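Local coordinates for leucine-rich-repeat protein (Methanosarcina barkeri, PDB 4WNR), which binds GDP through the Ras-like Roc domain of this Roc-COR fragment, the full-length Roco protein probably acting as a serine/threonine kinase, at residues 222-227 / 272-277; 102-107 / 281-286; 76-81 / 93-98. All coordinates share one frame; numbering follows the deposited sequence.

Contact 1 of 3, residues 222-227 / 272-277; sequences SCNFIT and VLEPKW
V272 and F225 face each other as a non-hydrogen-bonded pair in a two-stranded antiparallel ribbon of the COR-A domain, from which the chain runs, after two residues, into helix 275-286. F225 CA and V272 CA lie 4.1 Å apart, and the CB of F225 settles beside the backbone of V272, a slim branched residue that suits a buried strand. Next, L273 turns its backbone N to N224 O, 2.8 Å away, while its CD1 lies against CG1 of I226. E274 sends a second amide to the same carbonyl, E274 N to N224 O 3.1 Å, so N224 O is gripped by two donors that come from one face of its plane. E274 is also the N-cap of the helix: its OE1 accepts a weak bond from K276 N, a natural task for an acidic side chain where helical amides lack carbonyl partners. W277 has CG anti to its backbone N (chi1 -177°), which carries the indole back against N224 and F225; its NE1 is bonded to Y316 O. A leucine in its place would probably leave N224 and F225 without the broad surface they share and Y316 O without this donor. N224 CB lies over the five-membered ring of W277, 4.0 Å from its centroid, and F225, its plane turned 38° from the indole, leans obliquely over the rim of the six-membered ring, F225 CE1 3.6 Å from W277 CZ2.

Contact 2 of 3, residues 102-107 / 281-286; sequences IMHATH and GVYKII
T106 and Y283 join hydroxyl to hydroxyl where the Roc G domain meets COR-A: residues 102-107 span the end of the short helix after the DxxG sequence, a position consistent with switch II of Ras-like proteins, and 281-286 form the last part of helix 275-286. T106 OG1 donates to Y283 OH over 2.7 Å, and the phenol is also hydrogen-bonded to E101, so the tyrosine oxygen is held from the Roc side by two partners. A threonine serves well here because its branches do different work. With chi1 at 58°, T106 OG1 sits between the backbone N and the carbonyl carbon and meets the phenol, while T106 CG2 turns to the COR helix, 3.7 Å from Y283 CE1 and 4.0 Å from V282 CG1. Y283 suits its place by length: its bond from CA starts along the flank of the helix, but the ring extends until the hydroxyl crosses the interface. H104 comes in from the helix end with CG anti to its carbonyl carbon (chi1 -61°). Its CB lies at the edge of the tyrosine ring, in plane, and its imidazole is inclined to that ring by 49°, with H104 CD2 3.5 Å from Y283 CE1. I286 meets another part of the imidazole, its aliphatic branches running past in the opposite direction, I286 CG2 ending 3.7 Å from H104 CE1.

Contact 3 of 3, residues 76-81 / 93-98; sequences INIKKW and NFWDFG
I78 and W95 run alongside each other from neighbouring strands, on one face of the antiparallel hairpin formed by strands 77-85 and 88-96 of the Ras-like Roc domain. I78 CD1 sits over the indole of W95, 3.6 Å from the centroid of the six-membered ring and 16° off its normal, a CH-pi contact that suits a long aliphatic arm next to a broad flat one. K80 and N93 share this face; the lysine chain bends at chi3 and runs beside the amide, while N93 ND2 is taken up by L256 O. The other face carries N77, D96, K79 and F94. Here F94 presents its edge to W81: F94 CE2 reaches W81 CE3 at 3.4 Å, the planes inclined by 39°; L58 touches F94 and L62 touches W81, both from helix 54-62. Past the paired strands, I76 CD1 comes to the edge of the F97 ring, 3.6 Å from F97 CD1. Backbone bonds set this register: N77 N meets D96 O at 3.0 Å, D96 N returns to N77 O, and K79 and F94 pair likewise, with the bond from K79 N weak. D96 begins the DxxG sequence, and its OD2 is bonded to OG1 of T55, which binds magnesium and GDP; held through both backbone bonds to N77, the aspartate is consistent with a second-shell residue that positions T55 at the nucleotide site.

From the N terminus, contact 3 comes first, closing the short hairpin in which 76-81 pairs with 93-98. The chain then passes directly into helix 99-104, and 102-107 opens contact 2, a loop that closes only at 281-286 after 173 intervening residues, the rest of Roc and much of COR-A among them. Contact 1 is nested inside it: 222-227 and 272-277, with 44 residues between, enclose a smaller loop within COR-A. Contacts 1 and 2 share helix 275-286, one at its start and the other near its end. That helix also reaches contact 3, where P275 CG packs 3.5 Å from W95 CH2, so both ends of the helix touch Roc.

Contact 1 of 3, residues 222-227 / 272-277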
loop_
_atom_site.group_PDB
_atom_site.type_symbol
_atom_site.label_atom_id
_atom_site.label_comp_id
_atom_site.label_asym_id
_atom_site.label_seq_id
_atom_site.Cartn_x
_atom_site.Cartn_y
_atom_site.Cartn_z
ATOM N N SER A 222 16.651 -2.357 -8.483
ATOM C CA SER A 222 15.671 -3.089 -9.293
ATOM C C SER A 222 15.408 -4.510 -8.780
ATOM O O SER A 222 14.723 -5.291 -9.440
ATOM C CB SER A 222 16.145 -3.147 -10.748
ATOM O OG SER A 222 17.389 -3.820 -10.854
ATOM N N CYS A 223 15.948 -4.836 -7.607
ATOM C CA CYS A 223 15.756 -6.159 -7.008
ATOM C C CYS A 223 14.321 -6.336 -6.520
ATOM O O CYS A 223 13.649 -5.360 -6.181
ATOM C CB CYS A 223 16.717 -6.362 -5.832
ATOM S SG CYS A 223 18.454 -6.060 -6.223
ATOM N N ASN A 224 13.860 -7.582 -6.485
ATOM C CA ASN A 224 12.531 -7.899 -5.966
ATOM C C ASN A 224 12.467 -7.679 -4.461
ATOM O O ASN A 224 11.499 -7.117 -3.945
ATOM C CB ASN A 224 12.152 -9.348 -6.293
ATOM C CG ASN A 224 12.005 -9.599 -7.784
ATOM O OD1 ASN A 224 12.537 -10.577 -8.309
ATOM N ND2 ASN A 224 11.278 -8.725 -8.473
ATOM N N PHE A 225 13.505 -8.132 -3.766
ATOM C CA PHE A 225 13.626 -7.934 -2.325
ATOM C C PHE A 225 15.084 -7.999 -1.884
ATOM O O PHE A 225 15.969 -8.333 -2.673
ATOM C CB PHE A 225 12.816 -8.994 -1.571
ATOM C CG PHE A 225 13.370 -10.386 -1.701
ATOM C CD1 PHE A 225 13.032 -11.182 -2.787
ATOM C CD2 PHE A 225 14.233 -10.897 -0.739
ATOM C CE1 PHE A 225 13.544 -12.463 -2.909
ATOM C CE2 PHE A 225 14.749 -12.177 -0.857
ATOM C CZ PHE A 225 14.402 -12.961 -1.943
ATOM N N ILE A 226 15.318 -7.675 -0.618
ATOM C CA ILE A 226 16.641 -7.810 -0.008
ATOM C C ILE A 226 16.513 -8.377 1.404
ATOM O O ILE A 226 15.517 -8.144 2.087
ATOM C CB ILE A 226 17.409 -6.468 0.034
ATOM C CG1 ILE A 226 16.618 -5.403 0.807
ATOM C CG2 ILE A 226 17.726 -5.999 -1.382
ATOM C CD1 ILE A 226 17.323 -4.068 0.930
ATOM N N THR A 227 17.524 -9.131 1.827
ATOM C CA THR A 227 17.544 -9.694 3.178
ATOM C C THR A 227 17.950 -8.624 4.194
ATOM O O THR A 227 18.444 -7.560 3.825
ATOM C CB THR A 227 18.448 -10.948 3.293
ATOM O OG1 THR A 227 18.465 -11.408 4.651
ATOM C CG2 THR A 227 19.877 -10.670 2.843
ATOM N N VAL A 272 10.763 -6.364 0.896
ATOM C CA VAL A 272 10.288 -6.362 -0.488
ATOM C C VAL A 272 10.374 -4.965 -1.106
ATOM O O VAL A 272 9.849 -3.996 -0.554
ATOM C CB VAL A 272 8.840 -6.888 -0.584
ATOM C CG1 VAL A 272 8.336 -6.839 -2.021
ATOM C CG2 VAL A 272 8.762 -8.309 -0.044
ATOM N N LEU A 273 11.040 -4.880 -2.256
ATOM C CA LEU A 273 11.167 -3.629 -3.016
ATOM C C LEU A 273 10.136 -3.532 -4.142
ATOM O O LEU A 273 9.713 -2.434 -4.505
ATOM C CB LEU A 273 12.580 -3.496 -3.596
ATOM C CG LEU A 273 13.637 -2.865 -2.683
ATOM C CD1 LEU A 273 13.707 -3.556 -1.329
ATOM C CD2 LEU A 273 14.996 -2.893 -3.367
ATOM N N GLU A 274 9.754 -4.681 -4.697
ATOM C CA GLU A 274 8.748 -4.756 -5.757
ATOM C C GLU A 274 7.461 -5.393 -5.218
ATOM O O GLU A 274 7.431 -6.597 -4.963
ATOM C CB GLU A 274 9.292 -5.570 -6.938
ATOM C CG GLU A 274 8.326 -5.740 -8.105
ATOM C CD GLU A 274 7.863 -4.420 -8.695
ATOM O OE1 GLU A 274 6.641 -4.260 -8.904
ATOM O OE2 GLU A 274 8.719 -3.541 -8.942
ATOM N N PRO A 275 6.394 -4.589 -5.037
ATOM C CA PRO A 275 5.102 -5.100 -4.558
ATOM C C PRO A 275 4.508 -6.240 -5.396
ATOM O O PRO A 275 3.828 -7.112 -4.849
ATOM C CB PRO A 275 4.195 -3.868 -4.630
ATOM C CG PRO A 275 5.118 -2.719 -4.450
ATOM C CD PRO A 275 6.394 -3.117 -5.132
ATOM N N LYS A 276 4.764 -6.228 -6.701
ATOM C CA LYS A 276 4.258 -7.267 -7.606
ATOM C C LYS A 276 4.831 -8.657 -7.304
ATOM O O LYS A 276 4.197 -9.671 -7.604
ATOM C CB LYS A 276 4.537 -6.892 -9.065
ATOM C CG LYS A 276 3.760 -5.675 -9.543
ATOM C CD LYS A 276 4.065 -5.349 -10.996
ATOM C CE LYS A 276 3.278 -4.135 -11.465
ATOM N NZ LYS A 276 3.579 -3.777 -12.879
ATOM N N TRP A 277 6.026 -8.696 -6.718
ATOM C CA TRP A 277 6.660 -9.954 -6.311
ATOM C C TRP A 277 5.786 -10.729 -5.327
ATOM O O TRP A 277 5.612 -11.938 -5.466
ATOM C CB TRP A 277 8.031 -9.682 -5.685
ATOM C CG TRP A 277 8.785 -10.918 -5.300
ATOM C CD1 TRP A 277 9.456 -11.760 -6.133
ATOM C CD2 TRP A 277 8.957 -11.440 -3.977
ATOM N NE1 TRP A 277 10.032 -12.783 -5.415
ATOM C CE2 TRP A 277 9.741 -12.608 -4.088
ATOM C CE3 TRP A 277 8.523 -11.037 -2.709
ATOM C CZ2 TRP A 277 10.099 -13.376 -2.979
ATOM C CZ3 TRP A 277 8.877 -11.802 -1.609
ATOM C CH2 TRP A 277 9.658 -12.958 -1.752
#

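Contact 2 of 3, residues 102-107 / 281-286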
loop_
_atom_site.group_PDB
_atom_site.type_symbol
_atom_site.label_atom_id
_atom_site.label_comp_id
_atom_site.label_asym_id
_atom_site.label_seq_id
_atom_site.Cartn_x
_atom_site.Cartn_y
_atom_site.Cartn_z
ATOM N N ILE A 102 -8.320 -6.170 -4.429
ATOM C CA ILE A 102 -9.468 -6.020 -3.530
ATOM C C ILE A 102 -10.227 -7.340 -3.383
ATOM O O ILE A 102 -10.704 -7.667 -2.295
ATOM C CB ILE A 102 -10.423 -4.893 -3.998
ATOM C CG1 ILE A 102 -9.857 -3.517 -3.624
ATOM C CG2 ILE A 102 -11.803 -5.029 -3.361
ATOM C CD1 ILE A 102 -8.684 -3.064 -4.461
ATOM N N MET A 103 -10.335 -8.089 -4.480
ATOM C CA MET A 103 -11.045 -9.373 -4.485
ATOM C C MET A 103 -10.354 -10.394 -3.584
ATOM O O MET A 103 -10.986 -10.978 -2.703
ATOM C CB MET A 103 -11.146 -9.924 -5.911
ATOM C CG MET A 103 -11.905 -11.239 -6.021
ATOM S SD MET A 103 -12.314 -11.684 -7.720
ATOM C CE MET A 103 -10.686 -11.825 -8.456
ATOM N N HIS A 104 -9.060 -10.599 -3.813
ATOM C CA HIS A 104 -8.264 -11.544 -3.025
ATOM C C HIS A 104 -7.740 -10.954 -1.712
ATOM O O HIS A 104 -7.137 -11.669 -0.914
ATOM C CB HIS A 104 -7.088 -12.066 -3.851
ATOM C CG HIS A 104 -7.500 -12.807 -5.084
ATOM N ND1 HIS A 104 -8.287 -13.939 -5.044
ATOM C CD2 HIS A 104 -7.228 -12.584 -6.391
ATOM C CE1 HIS A 104 -8.486 -14.376 -6.274
ATOM N NE2 HIS A 104 -7.853 -13.573 -7.111
ATOM N N ALA A 105 -7.958 -9.654 -1.510
ATOM C CA ALA A 105 -7.575 -8.952 -0.276
ATOM C C ALA A 105 -6.057 -8.864 -0.062
ATOM O O ALA A 105 -5.590 -8.788 1.076
ATOM C CB ALA A 105 -8.256 -9.584 0.935
ATOM N N THR A 106 -5.297 -8.851 -1.155
ATOM C CA THR A 106 -3.837 -8.721 -1.083
ATOM C C THR A 106 -3.393 -7.268 -0.875
ATOM O O THR A 106 -2.220 -7.006 -0.605
ATOM C CB THR A 106 -3.145 -9.280 -2.341
ATOM O OG1 THR A 106 -3.635 -8.606 -3.505
ATOM C CG2 THR A 106 -3.398 -10.773 -2.473
ATOM N N HIS A 107 -4.329 -6.331 -1.008
ATOM C CA HIS A 107 -4.067 -4.920 -0.713
ATOM C C HIS A 107 -3.725 -4.698 0.764
ATOM O O HIS A 107 -3.050 -3.731 1.109
ATOM C CB HIS A 107 -5.266 -4.051 -1.104
ATOM C CG HIS A 107 -6.458 -4.226 -0.216
ATOM N ND1 HIS A 107 -7.362 -5.253 -0.376
ATOM C CD2 HIS A 107 -6.895 -3.502 0.841
ATOM C CE1 HIS A 107 -8.305 -5.155 0.544
ATOM N NE2 HIS A 107 -8.043 -4.101 1.297
ATOM N N GLY A 281 3.080 -14.004 -6.470
ATOM C CA GLY A 281 3.360 -15.237 -5.735
ATOM C C GLY A 281 2.121 -15.797 -5.054
ATOM O O GLY A 281 1.899 -17.009 -5.049
ATOM N N VAL A 282 1.312 -14.906 -4.487
ATOM C CA VAL A 282 0.068 -15.291 -3.821
ATOM C C VAL A 282 -0.987 -15.745 -4.833
ATOM O O VAL A 282 -1.701 -16.716 -4.587
ATOM C CB VAL A 282 -0.491 -14.134 -2.958
ATOM C CG1 VAL A 282 -1.867 -14.476 -2.399
ATOM C CG2 VAL A 282 0.467 -13.811 -1.821
ATOM N N TYR A 283 -1.085 -15.044 -5.963
ATOM C CA TYR A 283 -2.063 -15.393 -7.003
ATOM C C TYR A 283 -1.747 -16.737 -7.662
ATOM O O TYR A 283 -2.658 -17.470 -8.049
ATOM C CB TYR A 283 -2.162 -14.297 -8.077
ATOM C CG TYR A 283 -2.574 -12.930 -7.561
ATOM C CD1 TYR A 283 -3.545 -12.791 -6.569
ATOM C CD2 TYR A 283 -2.006 -11.772 -8.086
ATOM C CE1 TYR A 283 -3.919 -11.541 -6.103
ATOM C CE2 TYR A 283 -2.376 -10.519 -7.628
ATOM C CZ TYR A 283 -3.331 -10.407 -6.636
ATOM O OH TYR A 283 -3.702 -9.162 -6.178
ATOM N N LYS A 284 -0.460 -17.051 -7.789
ATOM C CA LYS A 284 -0.034 -18.360 -8.289
ATOM C C LYS A 284 -0.568 -19.492 -7.409
ATOM O O LYS A 284 -0.972 -20.537 -7.916
ATOM C CB LYS A 284 1.492 -18.443 -8.385
ATOM C CG LYS A 284 2.047 -17.970 -9.717
ATOM C CD LYS A 284 3.568 -17.932 -9.713
ATOM C CE LYS A 284 4.145 -18.092 -11.112
ATOM N NZ LYS A 284 3.568 -17.140 -12.102
ATOM N N ILE A 285 -0.570 -19.270 -6.096
ATOM C CA ILE A 285 -1.103 -20.240 -5.140
ATOM C C ILE A 285 -2.628 -20.314 -5.241
ATOM O O ILE A 285 -3.191 -21.401 -5.350
ATOM C CB ILE A 285 -0.683 -19.901 -3.691
ATOM C CG1 ILE A 285 0.837 -20.029 -3.541
ATOM C CG2 ILE A 285 -1.384 -20.813 -2.688
ATOM C CD1 ILE A 285 1.396 -19.369 -2.298
ATOM N N ILE A 286 -3.283 -19.156 -5.216
ATOM C CA ILE A 286 -4.749 -19.084 -5.260
ATOM C C ILE A 286 -5.301 -19.667 -6.563
ATOM O O ILE A 286 -6.280 -20.413 -6.543
ATOM C CB ILE A 286 -5.253 -17.633 -5.074
ATOM C CG1 ILE A 286 -4.949 -17.147 -3.652
ATOM C CG2 ILE A 286 -6.754 -17.535 -5.337
ATOM C CD1 ILE A 286 -5.100 -15.653 -3.454
#

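Contact 3 of 3, residues 76-81 / 93-98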
loop_
_atom_site.group_PDB
_atom_site.type_symbol
_atom_site.label_atom_id
_atom_site.label_comp_id
_atom_site.label_asym_id
_atom_site.label_seq_id
_atom_site.Cartn_x
_atom_site.Cartn_y
_atom_site.Cartn_z
ATOM N N ILE A 76 -1.221 -3.528 -9.479
ATOM C CA ILE A 76 -0.633 -2.513 -8.605
ATOM C C ILE A 76 -0.048 -1.384 -9.448
ATOM O O ILE A 76 0.873 -1.603 -10.236
ATOM C CB ILE A 76 0.494 -3.096 -7.724
ATOM C CG1 ILE A 76 -0.036 -4.210 -6.813
ATOM C CG2 ILE A 76 1.168 -1.999 -6.898
ATOM C CD1 ILE A 76 -0.923 -3.738 -5.680
ATOM N N ASN A 77 -0.589 -0.183 -9.269
ATOM C CA ASN A 77 -0.088 1.012 -9.942
ATOM C C ASN A 77 0.280 2.086 -8.925
ATOM O O ASN A 77 -0.571 2.542 -8.158
ATOM C CB ASN A 77 -1.131 1.553 -10.922
ATOM C CG ASN A 77 -1.249 0.710 -12.176
ATOM O OD1 ASN A 77 -2.312 0.161 -12.470
ATOM N ND2 ASN A 77 -0.157 0.599 -12.924
ATOM N N ILE A 78 1.555 2.473 -8.922
ATOM C CA ILE A 78 2.066 3.491 -8.005
ATOM C C ILE A 78 2.516 4.725 -8.787
ATOM O O ILE A 78 3.540 4.691 -9.471
ATOM C CB ILE A 78 3.243 2.958 -7.160
ATOM C CG1 ILE A 78 2.792 1.754 -6.323
ATOM C CG2 ILE A 78 3.791 4.050 -6.246
ATOM C CD1 ILE A 78 3.930 0.930 -5.759
ATOM N N LYS A 79 1.743 5.804 -8.675
ATOM C CA LYS A 79 2.074 7.081 -9.317
ATOM C C LYS A 79 2.705 8.040 -8.312
ATOM O O LYS A 79 2.172 8.240 -7.218
ATOM C CB LYS A 79 0.828 7.733 -9.931
ATOM C CG LYS A 79 0.620 7.438 -11.409
ATOM C CD LYS A 79 -0.003 6.072 -11.642
ATOM C CE LYS A 79 -0.259 5.826 -13.118
ATOM N NZ LYS A 79 -1.156 4.668 -13.374
ATOM N N LYS A 80 3.833 8.633 -8.696
ATOM C CA LYS A 80 4.537 9.600 -7.853
ATOM C C LYS A 80 4.134 11.021 -8.241
ATOM O O LYS A 80 4.341 11.441 -9.376
ATOM C CB LYS A 80 6.052 9.419 -7.980
ATOM C CG LYS A 80 6.502 7.967 -7.885
ATOM C CD LYS A 80 7.959 7.834 -7.468
ATOM C CE LYS A 80 8.125 7.970 -5.963
ATOM N NZ LYS A 80 9.525 7.706 -5.530
ATOM N N TRP A 81 3.554 11.744 -7.288
ATOM C CA TRP A 81 3.021 13.087 -7.518
ATOM C C TRP A 81 3.673 14.087 -6.566
ATOM O O TRP A 81 4.204 13.706 -5.524
ATOM C CB TRP A 81 1.503 13.072 -7.312
ATOM C CG TRP A 81 0.803 14.363 -7.632
ATOM C CD1 TRP A 81 0.806 15.023 -8.826
ATOM C CD2 TRP A 81 -0.020 15.133 -6.749
ATOM N NE1 TRP A 81 0.043 16.162 -8.738
ATOM C CE2 TRP A 81 -0.476 16.253 -7.475
ATOM C CE3 TRP A 81 -0.412 14.987 -5.413
ATOM C CZ2 TRP A 81 -1.307 17.222 -6.910
ATOM C CZ3 TRP A 81 -1.239 15.951 -4.851
ATOM C CH2 TRP A 81 -1.677 17.055 -5.601
ATOM N N ASN A 93 3.077 9.763 -2.839
ATOM C CA ASN A 93 3.092 8.444 -3.473
ATOM C C ASN A 93 1.692 7.828 -3.482
ATOM O O ASN A 93 1.231 7.304 -2.466
ATOM C CB ASN A 93 4.069 7.522 -2.744
ATOM C CG ASN A 93 5.492 8.052 -2.755
ATOM O OD1 ASN A 93 5.946 8.624 -3.746
ATOM N ND2 ASN A 93 6.208 7.857 -1.651
ATOM N N PHE A 94 1.017 7.907 -4.628
ATOM C CA PHE A 94 -0.322 7.336 -4.778
ATOM C C PHE A 94 -0.239 5.838 -5.040
ATOM O O PHE A 94 0.439 5.410 -5.973
ATOM C CB PHE A 94 -1.081 8.006 -5.925
ATOM C CG PHE A 94 -1.587 9.385 -5.602
ATOM C CD1 PHE A 94 -2.647 9.563 -4.726
ATOM C CD2 PHE A 94 -1.016 10.503 -6.193
ATOM C CE1 PHE A 94 -3.120 10.833 -4.435
ATOM C CE2 PHE A 94 -1.484 11.772 -5.906
ATOM C CZ PHE A 94 -2.536 11.939 -5.026
ATOM N N TRP A 95 -0.933 5.057 -4.216
ATOM C CA TRP A 95 -1.026 3.607 -4.392
ATOM C C TRP A 95 -2.424 3.222 -4.870
ATOM O O TRP A 95 -3.417 3.485 -4.189
ATOM C CB TRP A 95 -0.702 2.890 -3.081
ATOM C CG TRP A 95 0.770 2.747 -2.829
ATOM C CD1 TRP A 95 1.675 3.753 -2.689
ATOM C CD2 TRP A 95 1.501 1.524 -2.688
ATOM N NE1 TRP A 95 2.929 3.236 -2.468
ATOM C CE2 TRP A 95 2.850 1.870 -2.463
ATOM C CE3 TRP A 95 1.148 0.169 -2.731
ATOM C CZ2 TRP A 95 3.850 0.911 -2.280
ATOM C CZ3 TRP A 95 2.140 -0.784 -2.548
ATOM C CH2 TRP A 95 3.477 -0.406 -2.326
ATOM N N ASP A 96 -2.485 2.599 -6.045
ATOM C CA ASP A 96 -3.752 2.197 -6.658
ATOM C C ASP A 96 -3.829 0.670 -6.761
ATOM O O ASP A 96 -3.002 0.044 -7.426
ATOM C CB ASP A 96 -3.881 2.835 -8.045
ATOM C CG ASP A 96 -5.316 2.897 -8.532
ATOM O OD1 ASP A 96 -6.229 3.089 -7.699
ATOM O OD2 ASP A 96 -5.528 2.769 -9.759
ATOM N N PHE A 97 -4.822 0.084 -6.097
ATOM C CA PHE A 97 -4.994 -1.369 -6.053
ATOM C C PHE A 97 -6.051 -1.828 -7.053
ATOM O O PHE A 97 -7.172 -1.318 -7.059
ATOM C CB PHE A 97 -5.388 -1.811 -4.642
ATOM C CG PHE A 97 -4.417 -1.377 -3.579
ATOM C CD1 PHE A 97 -3.176 -1.991 -3.462
ATOM C CD2 PHE A 97 -4.739 -0.352 -2.701
ATOM C CE1 PHE A 97 -2.278 -1.591 -2.489
ATOM C CE2 PHE A 97 -3.844 0.050 -1.725
ATOM C CZ PHE A 97 -2.612 -0.569 -1.619
ATOM N N GLY A 98 -5.690 -2.801 -7.887
ATOM C CA GLY A 98 -6.582 -3.311 -8.929
ATOM C C GLY A 98 -7.680 -4.233 -8.427
ATOM O O GLY A 98 -7.822 -4.456 -7.226
#